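Oxidored_FMN domain-containing protein ([Pseudomonas] geniculata N1, PDB 6L6J) is a 6-hydroxypseudooxynicotine amine oxidase that carries FMN and a [4Fe-4S] cluster and probably uses the flavin for electron transfer. Local coordinates at residues Val55-Glu60 and Ile166-Cys171. Residues are numbered along the deposited sequence; the frame is centred on the assembly and turned at random.
Sequences VVCLEE and IVYVYC. With FMN (flavin mononucleotide), chain B.
The ring of Tyr168 meets the thiol of Cys57 obliquely in a sulfur-aromatic contact: Cys57 SG lies 5.0 Å from the centroid of the Tyr168 ring and 71° off its normal, and comes nearest at Tyr168 CE1. Beyond this carbon the Tyr168 hydroxyl is hydrogen-bonded to Tyr25 and Asp257, which fixes the end of the ring within the barrel. Tyr170, with CG anti to the backbone N (chi1 -179°), extends to the flavin, where its CE1 stands 3.4 Å from FMN O2; the approach is again oblique. Cutting Tyr170 back to alanine would probably deprive FMN O2 of this aromatic neighbour and His173 of its hydroxyl partner. From the other strand, Glu60 N gives FMN O4 a weak hydrogen bond of 3.4 Å, at 166° nearly straight. One layer beyond Cys57 and Tyr168, further from the flavin, Val55 and Ile166 meet tip to tip, Val55 CG1 being 3.6 Å from Ile166 CD1. Strands 55-62 and 166-171 belong to the eight-stranded parallel TIM barrel and are separated by strand 99-105, so the contact crosses its interior through side chains alone. Strand 220-229 flanks 166-171, while helix 38-51 packs outside against Val56 and Leu58.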
ATOM      1  N   VAL A  55      -3.196   9.451 -17.834  1.00 21.73           N
ATOM      2  CA  VAL A  55      -4.551   9.393 -17.195  1.00 21.95           C
ATOM      3  C   VAL A  55      -4.381   9.376 -15.659  1.00 22.19           C
ATOM      4  O   VAL A  55      -3.595   8.559 -15.126  1.00 22.71           O
ATOM      5  CB  VAL A  55      -5.356   8.167 -17.680  1.00 21.77           C
ATOM      6  CG1 VAL A  55      -6.661   8.010 -16.941  1.00 20.27           C
ATOM      7  CG2 VAL A  55      -5.595   8.182 -19.192  1.00 22.64           C
ATOM      8  N   VAL A  56      -5.120  10.216 -14.946  1.00 21.64           N
ATOM      9  CA  VAL A  56      -5.197  10.115 -13.467  1.00 22.94           C
ATOM     10  C   VAL A  56      -6.649   9.904 -13.082  1.00 23.26           C
ATOM     11  O   VAL A  56      -7.500  10.672 -13.536  1.00 22.14           O
ATOM     12  CB  VAL A  56      -4.525  11.309 -12.792  1.00 24.72           C
ATOM     13  CG1 VAL A  56      -4.754  11.310 -11.296  1.00 26.18           C
ATOM     14  CG2 VAL A  56      -3.037  11.292 -13.119  1.00 25.91           C
ATOM     15  N   CYS A  57      -6.900   8.817 -12.345  1.00 25.57           N
ATOM     16  CA  CYS A  57      -8.258   8.290 -12.069  1.00 27.14           C
ATOM     17  C   CYS A  57      -8.621   8.553 -10.610  1.00 28.67           C
ATOM     18  O   CYS A  57      -7.755   8.406  -9.702  1.00 30.35           O
ATOM     19  CB  CYS A  57      -8.362   6.797 -12.352  1.00 30.29           C
ATOM     20  SG  CYS A  57      -8.630   6.358 -14.090  1.00 31.53           S
ATOM     21  N   LEU A  58      -9.880   8.909 -10.381  1.00 30.88           N
ATOM     22  CA  LEU A  58     -10.457   8.984  -9.014  1.00 27.16           C
ATOM     23  C   LEU A  58     -10.944   7.593  -8.652  1.00 26.41           C
ATOM     24  O   LEU A  58     -11.324   6.842  -9.584  1.00 25.04           O
ATOM     25  CB  LEU A  58     -11.557  10.043  -8.943  1.00 25.22           C
ATOM     26  CG  LEU A  58     -11.132  11.309  -8.210  1.00 26.76           C
ATOM     27  CD1 LEU A  58      -9.793  11.816  -8.722  1.00 26.72           C
ATOM     28  CD2 LEU A  58     -12.205  12.390  -8.316  1.00 28.67           C
ATOM     29  N   GLU A  59     -10.858   7.293  -7.353  1.00 27.32           N
ATOM     30  CA  GLU A  59     -11.163   5.986  -6.718  1.00 27.04           C
ATOM     31  C   GLU A  59     -12.678   5.736  -6.776  1.00 27.25           C
ATOM     32  O   GLU A  59     -13.404   6.539  -7.430  1.00 25.53           O
ATOM     33  CB  GLU A  59     -10.654   5.990  -5.273  1.00 27.77           C
ATOM     34  CG  GLU A  59     -11.358   6.988  -4.352  1.00 28.85           C
ATOM     35  CD  GLU A  59     -10.562   8.243  -3.988  1.00 29.02           C
ATOM     36  OE1 GLU A  59      -9.983   8.859  -4.918  1.00 28.21           O
ATOM     37  OE2 GLU A  59     -10.537   8.632  -2.768  1.00 30.27           O
ATOM     38  N   GLU A  60     -13.141   4.671  -6.110  1.00 27.02           N
ATOM     39  CA  GLU A  60     -14.575   4.268  -6.084  1.00 27.40           C
ATOM     40  C   GLU A  60     -15.425   5.502  -5.766  1.00 25.48           C
ATOM     41  O   GLU A  60     -15.297   6.040  -4.686  1.00 23.69           O
ATOM     42  CB  GLU A  60     -14.826   3.094  -5.136  1.00 30.02           C
ATOM     43  CG  GLU A  60     -14.297   3.263  -3.720  1.00 30.51           C
ATOM     44  CD  GLU A  60     -14.753   2.141  -2.798  1.00 34.72           C
ATOM     45  OE1 GLU A  60     -15.123   1.032  -3.322  1.00 34.51           O
ATOM     46  OE2 GLU A  60     -14.757   2.368  -1.565  1.00 35.04           O
ATOM     47  N   ILE A 166     -12.978  10.055 -18.876  1.00 35.53           N
ATOM     48  CA  ILE A 166     -13.146   8.573 -18.795  1.00 33.02           C
ATOM     49  C   ILE A 166     -14.079   8.281 -17.622  1.00 33.68           C
ATOM     50  O   ILE A 166     -13.716   8.622 -16.468  1.00 34.26           O
ATOM     51  CB  ILE A 166     -11.789   7.859 -18.623  1.00 35.13           C
ATOM     52  CG1 ILE A 166     -10.757   8.311 -19.665  1.00 38.05           C
ATOM     53  CG2 ILE A 166     -11.976   6.349 -18.647  1.00 34.62           C
ATOM     54  CD1 ILE A 166      -9.322   7.943 -19.327  1.00 38.39           C
ATOM     55  N   VAL A 167     -15.225   7.666 -17.909  1.00 31.02           N
ATOM     56  CA  VAL A 167     -16.285   7.336 -16.917  1.00 29.62           C
ATOM     57  C   VAL A 167     -16.360   5.812 -16.846  1.00 29.09           C
ATOM     58  O   VAL A 167     -16.522   5.213 -17.918  1.00 31.27           O
ATOM     59  CB  VAL A 167     -17.614   7.991 -17.332  1.00 30.25           C
ATOM     60  CG1 VAL A 167     -18.784   7.601 -16.453  1.00 31.44           C
ATOM     61  CG2 VAL A 167     -17.480   9.503 -17.376  1.00 31.73           C
ATOM     62  N   TYR A 168     -16.233   5.222 -15.644  1.00 28.26           N
ATOM     63  CA  TYR A 168     -16.073   3.748 -15.440  1.00 28.67           C
ATOM     64  C   TYR A 168     -17.431   3.071 -15.194  1.00 28.74           C
ATOM     65  O   TYR A 168     -18.418   3.734 -14.747  1.00 29.31           O
ATOM     66  CB  TYR A 168     -15.110   3.403 -14.296  1.00 26.10           C
ATOM     67  CG  TYR A 168     -13.657   3.268 -14.688  1.00 25.70           C
ATOM     68  CD1 TYR A 168     -12.831   4.372 -14.835  1.00 25.54           C
ATOM     69  CD2 TYR A 168     -13.081   2.024 -14.843  1.00 24.38           C
ATOM     70  CE1 TYR A 168     -11.483   4.248 -15.145  1.00 24.54           C
ATOM     71  CE2 TYR A 168     -11.738   1.883 -15.141  1.00 24.71           C
ATOM     72  CZ  TYR A 168     -10.931   2.994 -15.308  1.00 24.27           C
ATOM     73  OH  TYR A 168      -9.611   2.833 -15.646  1.00 22.30           O
ATOM     74  N   VAL A 169     -17.480   1.777 -15.516  1.00 26.15           N
ATOM     75  CA  VAL A 169     -18.504   0.811 -15.029  1.00 27.64           C
ATOM     76  C   VAL A 169     -17.737  -0.219 -14.198  1.00 28.96           C
ATOM     77  O   VAL A 169     -16.836  -0.869 -14.750  1.00 30.85           O
ATOM     78  CB  VAL A 169     -19.291   0.177 -16.190  1.00 27.39           C
ATOM     79  CG1 VAL A 169     -19.836  -1.193 -15.851  1.00 26.04           C
ATOM     80  CG2 VAL A 169     -20.419   1.084 -16.653  1.00 28.38           C
ATOM     81  N   TYR A 170     -18.003  -0.304 -12.897  1.00 29.51           N
ATOM     82  CA  TYR A 170     -17.085  -0.984 -11.948  1.00 29.58           C
ATOM     83  C   TYR A 170     -17.643  -2.355 -11.600  1.00 30.98           C
ATOM     84  O   TYR A 170     -18.745  -2.443 -11.006  1.00 34.89           O
ATOM     85  CB  TYR A 170     -16.902  -0.153 -10.688  1.00 30.39           C
ATOM     86  CG  TYR A 170     -15.978  -0.752  -9.669  1.00 29.85           C
ATOM     87  CD1 TYR A 170     -14.665  -1.035  -9.988  1.00 32.24           C
ATOM     88  CD2 TYR A 170     -16.391  -0.988  -8.372  1.00 29.44           C
ATOM     89  CE1 TYR A 170     -13.787  -1.557  -9.050  1.00 30.47           C
ATOM     90  CE2 TYR A 170     -15.521  -1.497  -7.423  1.00 27.99           C
ATOM     91  CZ  TYR A 170     -14.219  -1.786  -7.762  1.00 27.25           C
ATOM     92  OH  TYR A 170     -13.351  -2.297  -6.854  1.00 29.57           O
ATOM     93  N   CYS A 171     -16.889  -3.390 -11.946  1.00 29.51           N
ATOM     94  CA  CYS A 171     -17.244  -4.801 -11.670  1.00 29.08           C
ATOM     95  C   CYS A 171     -15.985  -5.578 -11.292  1.00 28.65           C
ATOM     96  O   CYS A 171     -15.529  -6.371 -12.107  1.00 29.18           O
ATOM     97  CB  CYS A 171     -17.934  -5.413 -12.875  1.00 29.18           C
ATOM     98  SG  CYS A 171     -18.485  -7.101 -12.565  1.00 29.53           S
TER
HETATM   99  N1  FMN B 701      -8.845  -0.373  -6.946  1.00 30.60           N
HETATM  100  C2  FMN B 701     -10.118   0.049  -7.235  1.00 31.69           C
HETATM  101  O2  FMN B 701     -10.679  -0.457  -8.212  1.00 34.56           O
HETATM  102  N3  FMN B 701     -10.784   0.993  -6.558  1.00 29.69           N
HETATM  103  C4  FMN B 701     -10.221   1.609  -5.504  1.00 28.54           C
HETATM  104  O4  FMN B 701     -10.836   2.472  -4.880  1.00 23.32           O
HETATM  105  C4A FMN B 701      -8.850   1.201  -5.091  1.00 29.52           C
HETATM  106  N5  FMN B 701      -8.228   1.777  -4.034  1.00 29.28           N
HETATM  107  C5A FMN B 701      -6.954   1.427  -3.748  1.00 30.51           C
HETATM  108  C6  FMN B 701      -6.283   2.070  -2.710  1.00 28.75           C
HETATM  109  C7  FMN B 701      -4.975   1.720  -2.438  1.00 27.65           C
HETATM  110  C7M FMN B 701      -4.299   2.367  -1.291  1.00 29.78           C
HETATM  111  C8  FMN B 701      -4.277   0.712  -3.245  1.00 28.42           C
HETATM  112  C8M FMN B 701      -2.869   0.291  -2.942  1.00 33.08           C
HETATM  113  C9  FMN B 701      -4.920   0.072  -4.271  1.00 27.87           C
HETATM  114  C9A FMN B 701      -6.236   0.392  -4.574  1.00 28.46           C
HETATM  115  N10 FMN B 701      -6.896  -0.217  -5.651  1.00 28.02           N
HETATM  116  C10 FMN B 701      -8.185   0.173  -5.917  1.00 27.22           C
HETATM  117  C1' FMN B 701      -6.246  -1.250  -6.518  1.00 29.24           C
HETATM  118  C2' FMN B 701      -5.359  -0.594  -7.559  1.00 26.33           C
HETATM  119  O2' FMN B 701      -6.213   0.113  -8.441  1.00 25.77           O
HETATM  120  C3' FMN B 701      -4.558  -1.583  -8.352  1.00 27.04           C
HETATM  121  O3' FMN B 701      -5.453  -2.396  -9.112  1.00 29.14           O
HETATM  122  C4' FMN B 701      -3.654  -2.481  -7.508  1.00 26.57           C
HETATM  123  O4' FMN B 701      -2.981  -1.699  -6.493  1.00 27.59           O
HETATM  124  C5' FMN B 701      -2.657  -3.234  -8.377  1.00 22.79           C
HETATM  125  O5' FMN B 701      -1.833  -2.284  -9.032  1.00 24.04           O
HETATM  126  P   FMN B 701      -0.403  -1.861  -8.401  1.00 25.80           P
HETATM  127  O1P FMN B 701       0.439  -3.117  -8.405  1.00 23.09           O
HETATM  128  O2P FMN B 701       0.057  -0.799  -9.350  1.00 26.19           O
HETATM  129  O3P FMN B 701      -0.714  -1.343  -7.010  1.00 25.32           O